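Putative beta-glucosidase (Bifidobacterium adolescentis, PDB 5WAB) hydrolyses beta-glucosidic linkages as a family 3 glycoside hydrolase and may also release terminal alpha-L-arabinopyranosyl residues from ginsenosides. Local coordinates at residues G76-N82 and A311-V317; R239-L243 and S254-I260; R174-Y180 and Y520-V526. One frame throughout, in Å; residues are numbered along the deposited sequence.

In the fold
From the N terminus, the chain first lays down 76-82, beside the start of helix 83-99, then segment 174-180. Interaction 2 is local: ten residues separate 239-243 from 254-260, so it closes a short loop between neighbouring helices of the N-terminal, TIM-barrel-type domain. Interaction 1 closes a much longer loop when 311-317 returns to 76-82 between helix 301-313 and strand 317-321. Interaction 3 is completed last, by 520-526 in the C-terminal family 3 domain. Interactions 1 and 3 therefore cross, whereas interaction 2 is nested inside both loops and lies apart, about 42 Å from interaction 1 and about 33 Å from interaction 3, centre to centre. Both crossing contacts also touch strands of the fibronectin-like region.

Interaction 1: G76-N82 and A311-V317; sequences GLSSSWN and AAIESMV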
loop_
_atom_site.group_PDB
_atom_site.type_symbol
_atom_site.label_atom_id
_atom_site.label_comp_id
_atom_site.label_asym_id
_atom_site.label_seq_id
_atom_site.Cartn_x
_atom_site.Cartn_y
_atom_site.Cartn_z
ATOM N N GLY A 76 7.771 1.692 0.048
ATOM C CA GLY A 76 8.636 2.195 1.093
ATOM C C GLY A 76 7.848 2.837 2.215
ATOM O O GLY A 76 8.048 2.504 3.386
ATOM N N LEU A 77 6.935 3.749 1.866
ATOM C CA LEU A 77 6.211 4.501 2.885
ATOM C C LEU A 77 5.350 3.604 3.763
ATOM O O LEU A 77 5.082 3.955 4.917
ATOM C CB LEU A 77 5.342 5.582 2.230
ATOM C CG LEU A 77 4.805 6.669 3.167
ATOM C CD1 LEU A 77 5.947 7.269 3.977
ATOM C CD2 LEU A 77 4.101 7.758 2.386
ATOM N N SER A 78 4.949 2.439 3.260
ATOM C CA SER A 78 4.198 1.491 4.071
ATOM C C SER A 78 5.006 0.933 5.229
ATOM O O SER A 78 4.421 0.326 6.130
ATOM C CB SER A 78 3.700 0.344 3.199
ATOM O OG SER A 78 4.783 -0.330 2.577
ATOM N N SER A 79 6.325 1.106 5.226
ATOM C CA SER A 79 7.139 0.682 6.355
ATOM C C SER A 79 6.969 1.579 7.573
ATOM O O SER A 79 7.385 1.191 8.668
ATOM C CB SER A 79 8.610 0.638 5.940
ATOM O OG SER A 79 8.783 -0.132 4.760
ATOM N N SER A 80 6.376 2.761 7.408
ATOM C CA SER A 80 6.280 3.736 8.491
ATOM C C SER A 80 5.215 3.378 9.521
ATOM O O SER A 80 5.371 3.721 10.698
ATOM C CB SER A 80 5.984 5.120 7.917
ATOM O OG SER A 80 4.707 5.127 7.302
ATOM N N TRP A 81 4.127 2.726 9.100
ATOM C CA TRP A 81 2.982 2.451 9.977
ATOM C C TRP A 81 2.528 3.724 10.686
ATOM O O TRP A 81 2.136 3.707 11.853
ATOM C CB TRP A 81 3.314 1.345 10.987
ATOM C CG TRP A 81 3.591 -0.008 10.367
ATOM C CD1 TRP A 81 4.463 -0.280 9.351
ATOM C CD2 TRP A 81 3.027 -1.271 10.756
ATOM N NE1 TRP A 81 4.459 -1.624 9.068
ATOM C CE2 TRP A 81 3.590 -2.255 9.918
ATOM C CE3 TRP A 81 2.097 -1.664 11.723
ATOM C CZ2 TRP A 81 3.252 -3.604 10.018
ATOM C CZ3 TRP A 81 1.767 -3.005 11.823
ATOM C CH2 TRP A 81 2.341 -3.957 10.974
ATOM N N ASN A 82 2.580 4.844 9.965
ATOM C CA ASN A 82 2.417 6.180 10.540
ATOM C C ASN A 82 1.377 6.946 9.739
ATOM O O ASN A 82 1.719 7.719 8.833
ATOM C CB ASN A 82 3.747 6.939 10.562
ATOM C CG ASN A 82 3.694 8.195 11.418
ATOM O OD1 ASN A 82 2.615 8.707 11.731
ATOM N ND2 ASN A 82 4.865 8.706 11.792
ATOM N N ALA A 311 9.514 11.394 5.415
ATOM C CA ALA A 311 8.868 10.218 4.837
ATOM C C ALA A 311 9.899 9.197 4.364
ATOM O O ALA A 311 9.659 7.986 4.434
ATOM C CB ALA A 311 7.949 10.630 3.687
ATOM N N ALA A 312 11.037 9.665 3.850
ATOM C CA ALA A 312 12.075 8.744 3.398
ATOM C C ALA A 312 12.732 8.031 4.573
ATOM O O ALA A 312 13.042 6.838 4.485
ATOM C CB ALA A 312 13.119 9.481 2.561
ATOM N N ILE A 313 12.957 8.748 5.676
ATOM C CA ILE A 313 13.565 8.141 6.858
ATOM C C ILE A 313 12.737 6.958 7.343
ATOM O O ILE A 313 13.270 5.885 7.652
ATOM C CB ILE A 313 13.744 9.193 7.967
ATOM C CG1 ILE A 313 14.820 10.204 7.574
ATOM C CG2 ILE A 313 14.069 8.530 9.286
ATOM C CD1 ILE A 313 15.104 11.233 8.638
ATOM N N GLU A 314 11.418 7.135 7.417
ATOM C CA GLU A 314 10.537 6.098 7.935
ATOM C C GLU A 314 10.134 5.062 6.890
ATOM O O GLU A 314 9.246 4.245 7.154
ATOM C CB GLU A 314 9.310 6.747 8.565
ATOM C CG GLU A 314 9.696 7.685 9.686
ATOM C CD GLU A 314 8.543 8.031 10.594
ATOM O OE1 GLU A 314 7.630 7.195 10.763
ATOM O OE2 GLU A 314 8.559 9.147 11.144
ATOM N N SER A 315 10.778 5.050 5.728
ATOM C CA SER A 315 10.521 4.036 4.721
ATOM C C SER A 315 11.539 2.905 4.752
ATOM O O SER A 315 11.433 1.978 3.945
ATOM C CB SER A 315 10.500 4.670 3.332
ATOM O OG SER A 315 9.398 5.551 3.210
ATOM N N MET A 316 12.508 2.950 5.667
ATOM C CA MET A 316 13.563 1.950 5.758
ATOM C C MET A 316 13.262 0.952 6.866
ATOM O O MET A 316 12.821 1.333 7.954
ATOM C CB MET A 316 14.906 2.609 6.043
ATOM C CG MET A 316 15.157 3.858 5.256
ATOM S SD MET A 316 16.756 4.535 5.688
ATOM C CE MET A 316 16.609 6.163 4.966
ATOM N N VAL A 317 13.527 -0.323 6.591
ATOM C CA VAL A 317 13.420 -1.395 7.576
ATOM C C VAL A 317 14.812 -1.970 7.811
ATOM O O VAL A 317 15.491 -2.372 6.857
ATOM C CB VAL A 317 12.448 -2.494 7.122
ATOM C CG1 VAL A 317 12.320 -3.560 8.200
ATOM C CG2 VAL A 317 11.100 -1.901 6.769
HETATM O O HOH W 1 9.534 3.605 9.771
#
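Ser315 lies against the Gly76-Leu77 peptide, its CA making a C-H...O contact of 3.2 Å with Gly76 O. Glycine suits this spot, having no side chain to keep Ser315 CB at a distance. Beside it, Leu77 CD1 meets Ala311 CB at 3.9 Å, and Val317 CG2 packs on Ser79 OG at 3.5 Å. At the other end Asn82 ND2 gives a long, weak but nearly straight bond to Glu314 OE1 (3.3 Å, 177°). Water 1 donates to Glu314 O at 2.7 Å and, weakly, to Ser79 O.

Behind this shell, serine hydroxyls fold back on the chain. Ser315 OG, lying beside its own backbone N (chi1 -66°), donates to Ala311 O at 2.7 Å; with an alanine here that bond would be gone, and the turn leaving the helix would probably be less firmly set against Gly76. Ser80 OG likewise donates to Leu77 O at 2.7 Å, steadying the facing type I turn. Glu314 is held by Lys607 and Gln310, while Asn82 OD1 caps Leu85 N.

The two turns join 76-82 of the N-terminal family 3 domain to strand 317-321, an edge of the C-terminal domain's mixed sheet, with helix 83-99 and strand 601-610 alongside.

Interaction 2: R239-L243 and S254-I260; sequences RVASL and SYTDDQI
Arg239, on helix 239-245, reaches across to Thr256 and Asp257 at the start of helix 257-265; both helices follow strand 228-230 in the TIM-barrel-type N-terminal domain of family 3. The ionic part is an end-on grip in which NH1 and NH2 of Arg239 share one oxygen, Asp257 OD1, at 3.0 and 3.3 Å. Bends at chi2 and chi3 (-60° and -51°) curl the arginine chain into this position. The carboxylate stands almost upright to the guanidinium, their planes 84° apart, and NH1 uses the anti lone pair of OD1. Ser22 donates to the same oxygen.

Among neutral hydrogen bonds, Arg239 NH1 also donates to Thr256 OG1 at 3.0 Å, within the guanidinium plane. That hydroxyl donates to Ser254 OG at 2.7 Å, and Ser254 is tied in turn to Glu250, so threonine serves as acceptor and donor at once.

Van der Waals contacts complete the joint. Ile260 CG1 lies over one guanidinium face, 3.4 Å from Arg239 NH2, and Ile260 CG2 makes a looser, apolar contact with Leu243 CD2. A water-mediated link remains: water 2 accepts from Arg239 N and donates to Gln259 OE1 at 2.8 Å.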
loop_
_atom_site.group_PDB
_atom_site.type_symbol
_atom_site.label_atom_id
_atom_site.label_comp_id
_atom_site.label_asym_id
_atom_site.label_seq_id
_atom_site.Cartn_x
_atom_site.Cartn_y
_atom_site.Cartn_z
ATOM N N ARG A 239 -19.817 1.597 -23.457
ATOM C CA ARG A 239 -20.220 2.873 -22.871
ATOM C C ARG A 239 -21.528 2.739 -22.103
ATOM O O ARG A 239 -21.642 3.201 -20.964
ATOM C CB ARG A 239 -20.345 3.939 -23.956
ATOM C CG ARG A 239 -19.026 4.435 -24.526
ATOM C CD ARG A 239 -18.135 5.061 -23.461
ATOM N NE ARG A 239 -18.817 6.076 -22.660
ATOM C CZ ARG A 239 -18.954 7.353 -23.009
ATOM N NH1 ARG A 239 -18.473 7.786 -24.167
ATOM N NH2 ARG A 239 -19.584 8.202 -22.202
ATOM N N VAL A 240 -22.534 2.116 -22.718
ATOM C CA VAL A 240 -23.838 2.009 -22.072
ATOM C C VAL A 240 -23.763 1.085 -20.864
ATOM O O VAL A 240 -24.281 1.407 -19.786
ATOM C CB VAL A 240 -24.898 1.532 -23.084
ATOM C CG1 VAL A 240 -26.259 1.422 -22.420
ATOM C CG2 VAL A 240 -24.954 2.473 -24.257
ATOM N N ALA A 241 -23.095 -0.062 -21.013
ATOM C CA ALA A 241 -23.014 -1.015 -19.909
ATOM C C ALA A 241 -22.267 -0.427 -18.719
ATOM O O ALA A 241 -22.683 -0.607 -17.568
ATOM C CB ALA A 241 -22.348 -2.306 -20.376
ATOM N N SER A 242 -21.172 0.294 -18.976
ATOM C CA SER A 242 -20.409 0.893 -17.884
ATOM C C SER A 242 -21.232 1.933 -17.138
ATOM O O SER A 242 -21.225 1.966 -15.902
ATOM C CB SER A 242 -19.116 1.514 -18.416
ATOM O OG SER A 242 -18.249 0.523 -18.939
ATOM N N LEU A 243 -21.942 2.796 -17.869
ATOM C CA LEU A 243 -22.746 3.815 -17.211
ATOM C C LEU A 243 -23.828 3.186 -16.345
ATOM O O LEU A 243 -24.071 3.634 -15.218
ATOM C CB LEU A 243 -23.381 4.743 -18.243
ATOM C CG LEU A 243 -23.935 6.022 -17.612
ATOM C CD1 LEU A 243 -22.879 7.125 -17.613
ATOM C CD2 LEU A 243 -25.211 6.470 -18.288
ATOM N N SER A 254 -13.126 8.183 -25.761
ATOM C CA SER A 254 -13.121 7.561 -27.076
ATOM C C SER A 254 -13.999 8.309 -28.068
ATOM O O SER A 254 -14.176 7.844 -29.201
ATOM C CB SER A 254 -13.564 6.102 -26.960
ATOM O OG SER A 254 -14.830 6.012 -26.335
ATOM N N TYR A 255 -14.538 9.461 -27.665
ATOM C CA TYR A 255 -15.440 10.265 -28.490
ATOM C C TYR A 255 -16.655 9.442 -28.919
ATOM O O TYR A 255 -17.010 9.364 -30.096
ATOM C CB TYR A 255 -14.698 10.871 -29.684
ATOM C CG TYR A 255 -13.638 11.854 -29.232
ATOM C CD1 TYR A 255 -12.357 11.427 -28.900
ATOM C CD2 TYR A 255 -13.930 13.201 -29.092
ATOM C CE1 TYR A 255 -11.395 12.322 -28.465
ATOM C CE2 TYR A 255 -12.977 14.102 -28.653
ATOM C CZ TYR A 255 -11.712 13.658 -28.342
ATOM O OH TYR A 255 -10.760 14.554 -27.908
ATOM N N THR A 256 -17.316 8.843 -27.921
ATOM C CA THR A 256 -18.481 7.991 -28.121
ATOM C C THR A 256 -19.618 8.401 -27.195
ATOM O O THR A 256 -20.454 7.568 -26.826
ATOM C CB THR A 256 -18.142 6.513 -27.900
ATOM O OG1 THR A 256 -17.470 6.351 -26.643
ATOM C CG2 THR A 256 -17.266 5.966 -29.032
ATOM N N ASP A 257 -19.671 9.681 -26.810
ATOM C CA ASP A 257 -20.777 10.146 -25.982
ATOM C C ASP A 257 -22.105 10.039 -26.710
ATOM O O ASP A 257 -23.152 9.992 -26.058
ATOM C CB ASP A 257 -20.562 11.589 -25.533
ATOM C CG ASP A 257 -19.338 11.755 -24.680
ATOM O OD1 ASP A 257 -18.861 10.745 -24.118
ATOM O OD2 ASP A 257 -18.856 12.900 -24.569
ATOM N N ASP A 258 -22.082 10.005 -28.046
ATOM C CA ASP A 258 -23.322 9.865 -28.799
ATOM C C ASP A 258 -24.039 8.572 -28.431
ATOM O O ASP A 258 -25.272 8.499 -28.514
ATOM C CB ASP A 258 -23.030 9.936 -30.304
ATOM C CG ASP A 258 -22.103 8.817 -30.787
ATOM O OD1 ASP A 258 -21.108 8.519 -30.093
ATOM O OD2 ASP A 258 -22.348 8.249 -31.877
ATOM N N GLN A 259 -23.287 7.554 -28.000
ATOM C CA GLN A 259 -23.898 6.307 -27.553
ATOM C C GLN A 259 -24.696 6.493 -26.267
ATOM O O GLN A 259 -25.728 5.836 -26.082
ATOM C CB GLN A 259 -22.823 5.232 -27.369
ATOM C CG GLN A 259 -22.034 4.942 -28.632
ATOM C CD GLN A 259 -20.908 3.943 -28.417
ATOM O OE1 GLN A 259 -20.829 3.284 -27.378
ATOM N NE2 GLN A 259 -20.032 3.821 -29.410
ATOM N N ILE A 260 -24.244 7.375 -25.373
ATOM C CA ILE A 260 -25.032 7.666 -24.178
ATOM C C ILE A 260 -26.316 8.391 -24.557
ATOM O O ILE A 260 -27.388 8.109 -24.009
ATOM C CB ILE A 260 -24.203 8.475 -23.162
ATOM C CG1 ILE A 260 -22.884 7.764 -22.848
ATOM C CG2 ILE A 260 -25.025 8.747 -21.894
ATOM C CD1 ILE A 260 -23.051 6.376 -22.227
HETATM O O HOH W 2 -18.939 1.425 -26.334
#

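Interaction 3: R174-Y180 and Y520-V526; sequences RALREIY and YGEGVFV
Helix 173-180 of the N-terminal domain, which widens into a pi-type turn at 176-180, packs here on two overlapping beta turns of the C-terminal domain: a type I turn from Tyr520 to Gly523 running into a type II' turn from Glu522 to Phe525. Gly523, with phi at 67°, takes the second position of the latter turn, a conformation that residues with side chains adopt less readily.

Tyr180 reaches the first turn with its phenol end. Its CZ lies 3.3 Å from Tyr520 CE2, and the two rings meet obliquely, centroids 5.1 Å apart and planes at 52°. Ile179 CG2 covers one face of the Tyr180 ring over its centre. No direct hydrogen bond joins the segments; water 3 does so instead, accepting from Tyr180 OH at 2.6 Å and donating to Glu522 OE2 at 3.0 Å and to Gly523 O at 2.6 Å. Glu522 is bent at chi2 (-81°), which turns its carboxylate back toward this water, and Arg114 pairs with it from outside.

Val524, in the second turn, carries most of the apolar contact. Its CG1 lies over one face of the Arg174 guanidinium and sits 3.8 Å from Ala175 CA, while the short alanine side chain lies against Gly523 O. Ile179 CD1 packs on Val524 O at 3.4 Å. Arg174 itself is held one helical turn along: NE donates to Glu178 OE2 at 3.1 Å and NH2 donates to the same oxygen, both from one face of the carboxylate.

Further out, Glu178 OE2 accepts from Trp630 N of strand 628-631, and Arg174 NH2 donates to Ala596 O, outside that strand. Tyr520 OH binds Asn159, helix 212-222 lies against Leu176 and Arg177, and helix 528-531 borders Ile179 and Phe525.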
loop_
_atom_site.group_PDB
_atom_site.type_symbol
_atom_site.label_atom_id
_atom_site.label_comp_id
_atom_site.label_asym_id
_atom_site.label_seq_id
_atom_site.Cartn_x
_atom_site.Cartn_y
_atom_site.Cartn_z
ATOM N N ARG A 174 -15.702 -14.826 0.240
ATOM C CA ARG A 174 -14.938 -14.589 1.464
ATOM C C ARG A 174 -13.634 -13.861 1.174
ATOM O O ARG A 174 -13.292 -12.885 1.852
ATOM C CB ARG A 174 -14.648 -15.905 2.185
ATOM C CG ARG A 174 -15.716 -16.340 3.155
ATOM C CD ARG A 174 -15.175 -17.391 4.112
ATOM N NE ARG A 174 -14.170 -16.868 5.037
ATOM C CZ ARG A 174 -13.286 -17.625 5.687
ATOM N NH1 ARG A 174 -13.277 -18.939 5.509
ATOM N NH2 ARG A 174 -12.403 -17.075 6.511
ATOM N N ALA A 175 -12.884 -14.325 0.173
ATOM C CA ALA A 175 -11.601 -13.700 -0.119
ATOM C C ALA A 175 -11.785 -12.267 -0.599
ATOM O O ALA A 175 -11.011 -11.378 -0.224
ATOM C CB ALA A 175 -10.827 -14.535 -1.143
ATOM N N LEU A 176 -12.822 -12.016 -1.405
ATOM C CA LEU A 176 -13.137 -10.647 -1.807
ATOM C C LEU A 176 -13.479 -9.789 -0.593
ATOM O O LEU A 176 -12.948 -8.684 -0.430
ATOM C CB LEU A 176 -14.296 -10.648 -2.805
ATOM C CG LEU A 176 -13.989 -10.940 -4.272
ATOM C CD1 LEU A 176 -15.273 -11.081 -5.035
ATOM C CD2 LEU A 176 -13.126 -9.839 -4.879
ATOM N N ARG A 177 -14.354 -10.293 0.281
ATOM C CA ARG A 177 -14.825 -9.501 1.412
ATOM C C ARG A 177 -13.739 -9.293 2.463
ATOM O O ARG A 177 -13.692 -8.237 3.102
ATOM C CB ARG A 177 -16.043 -10.172 2.044
ATOM C CG ARG A 177 -17.261 -10.234 1.148
ATOM C CD ARG A 177 -17.871 -8.870 0.994
ATOM N NE ARG A 177 -19.141 -8.927 0.281
ATOM C CZ ARG A 177 -19.968 -7.895 0.158
ATOM N NH1 ARG A 177 -19.654 -6.728 0.707
ATOM N NH2 ARG A 177 -21.110 -8.033 -0.503
ATOM N N GLU A 178 -12.869 -10.282 2.678
ATOM C CA GLU A 178 -11.904 -10.193 3.769
ATOM C C GLU A 178 -10.523 -9.717 3.337
ATOM O O GLU A 178 -9.790 -9.163 4.166
ATOM C CB GLU A 178 -11.759 -11.544 4.480
ATOM C CG GLU A 178 -13.029 -12.061 5.141
ATOM C CD GLU A 178 -12.768 -13.238 6.061
ATOM O OE1 GLU A 178 -11.631 -13.358 6.562
ATOM O OE2 GLU A 178 -13.693 -14.056 6.264
ATOM N N ILE A 179 -10.128 -9.930 2.078
ATOM C CA ILE A 179 -8.777 -9.608 1.612
ATOM C C ILE A 179 -8.772 -8.375 0.711
ATOM O O ILE A 179 -8.097 -7.386 1.002
ATOM C CB ILE A 179 -8.120 -10.815 0.906
ATOM C CG1 ILE A 179 -8.129 -12.058 1.808
ATOM C CG2 ILE A 179 -6.714 -10.453 0.459
ATOM C CD1 ILE A 179 -7.382 -11.901 3.115
ATOM N N TYR A 180 -9.511 -8.418 -0.396
ATOM C CA TYR A 180 -9.344 -7.421 -1.447
ATOM C C TYR A 180 -10.271 -6.222 -1.310
ATOM O O TYR A 180 -10.012 -5.189 -1.939
ATOM C CB TYR A 180 -9.539 -8.093 -2.814
ATOM C CG TYR A 180 -8.595 -9.264 -2.975
ATOM C CD1 TYR A 180 -7.281 -9.062 -3.375
ATOM C CD2 TYR A 180 -8.997 -10.562 -2.671
ATOM C CE1 TYR A 180 -6.400 -10.115 -3.497
ATOM C CE2 TYR A 180 -8.116 -11.631 -2.794
ATOM C CZ TYR A 180 -6.816 -11.396 -3.203
ATOM O OH TYR A 180 -5.922 -12.434 -3.329
ATOM N N TYR A 520 -7.957 -17.535 -7.611
ATOM C CA TYR A 520 -7.359 -17.248 -6.306
ATOM C C TYR A 520 -7.628 -18.424 -5.362
ATOM O O TYR A 520 -8.364 -18.333 -4.376
ATOM C CB TYR A 520 -7.903 -15.943 -5.748
ATOM C CG TYR A 520 -7.374 -14.691 -6.420
ATOM C CD1 TYR A 520 -6.805 -14.728 -7.694
ATOM C CD2 TYR A 520 -7.460 -13.463 -5.780
ATOM C CE1 TYR A 520 -6.329 -13.569 -8.296
ATOM C CE2 TYR A 520 -6.992 -12.311 -6.369
ATOM C CZ TYR A 520 -6.433 -12.364 -7.623
ATOM O OH TYR A 520 -5.978 -11.197 -8.185
ATOM N N GLY A 521 -6.978 -19.549 -5.667
ATOM C CA GLY A 521 -7.258 -20.787 -4.963
ATOM C C GLY A 521 -6.834 -20.788 -3.512
ATOM O O GLY A 521 -7.313 -21.625 -2.739
ATOM N N GLU A 522 -5.950 -19.865 -3.124
ATOM C CA GLU A 522 -5.499 -19.770 -1.741
ATOM C C GLU A 522 -6.549 -19.155 -0.823
ATOM O O GLU A 522 -6.412 -19.263 0.401
ATOM C CB GLU A 522 -4.199 -18.967 -1.671
ATOM C CG GLU A 522 -4.361 -17.478 -1.949
ATOM C CD GLU A 522 -4.429 -17.159 -3.427
ATOM O OE1 GLU A 522 -4.178 -18.067 -4.251
ATOM O OE2 GLU A 522 -4.735 -15.997 -3.766
ATOM N N GLY A 523 -7.581 -18.525 -1.384
ATOM C CA GLY A 523 -8.665 -17.984 -0.572
ATOM C C GLY A 523 -8.193 -16.835 0.290
ATOM O O GLY A 523 -7.486 -15.936 -0.176
ATOM N N VAL A 524 -8.555 -16.860 1.574
ATOM C CA VAL A 524 -8.128 -15.775 2.455
ATOM C C VAL A 524 -6.704 -15.956 2.950
ATOM O O VAL A 524 -6.173 -15.052 3.605
ATOM C CB VAL A 524 -9.065 -15.597 3.667
ATOM C CG1 VAL A 524 -10.475 -15.206 3.201
ATOM C CG2 VAL A 524 -9.094 -16.857 4.524
ATOM N N PHE A 525 -6.057 -17.082 2.633
ATOM C CA PHE A 525 -4.718 -17.378 3.152
ATOM C C PHE A 525 -3.671 -16.774 2.222
ATOM O O PHE A 525 -3.019 -17.448 1.424
ATOM C CB PHE A 525 -4.537 -18.880 3.342
ATOM C CG PHE A 525 -5.439 -19.458 4.397
ATOM C CD1 PHE A 525 -5.086 -19.396 5.739
ATOM C CD2 PHE A 525 -6.658 -20.027 4.056
ATOM C CE1 PHE A 525 -5.921 -19.916 6.717
ATOM C CE2 PHE A 525 -7.496 -20.551 5.031
ATOM C CZ PHE A 525 -7.128 -20.495 6.360
ATOM N N VAL A 526 -3.499 -15.463 2.361
ATOM C CA VAL A 526 -2.573 -14.676 1.559
ATOM C C VAL A 526 -1.454 -14.189 2.464
ATOM O O VAL A 526 -1.715 -13.674 3.559
ATOM C CB VAL A 526 -3.293 -13.495 0.888
ATOM C CG1 VAL A 526 -2.304 -12.625 0.133
ATOM C CG2 VAL A 526 -4.383 -14.010 -0.043
HETATM O O HOH W 3 -7.001 -14.596 -2.355
#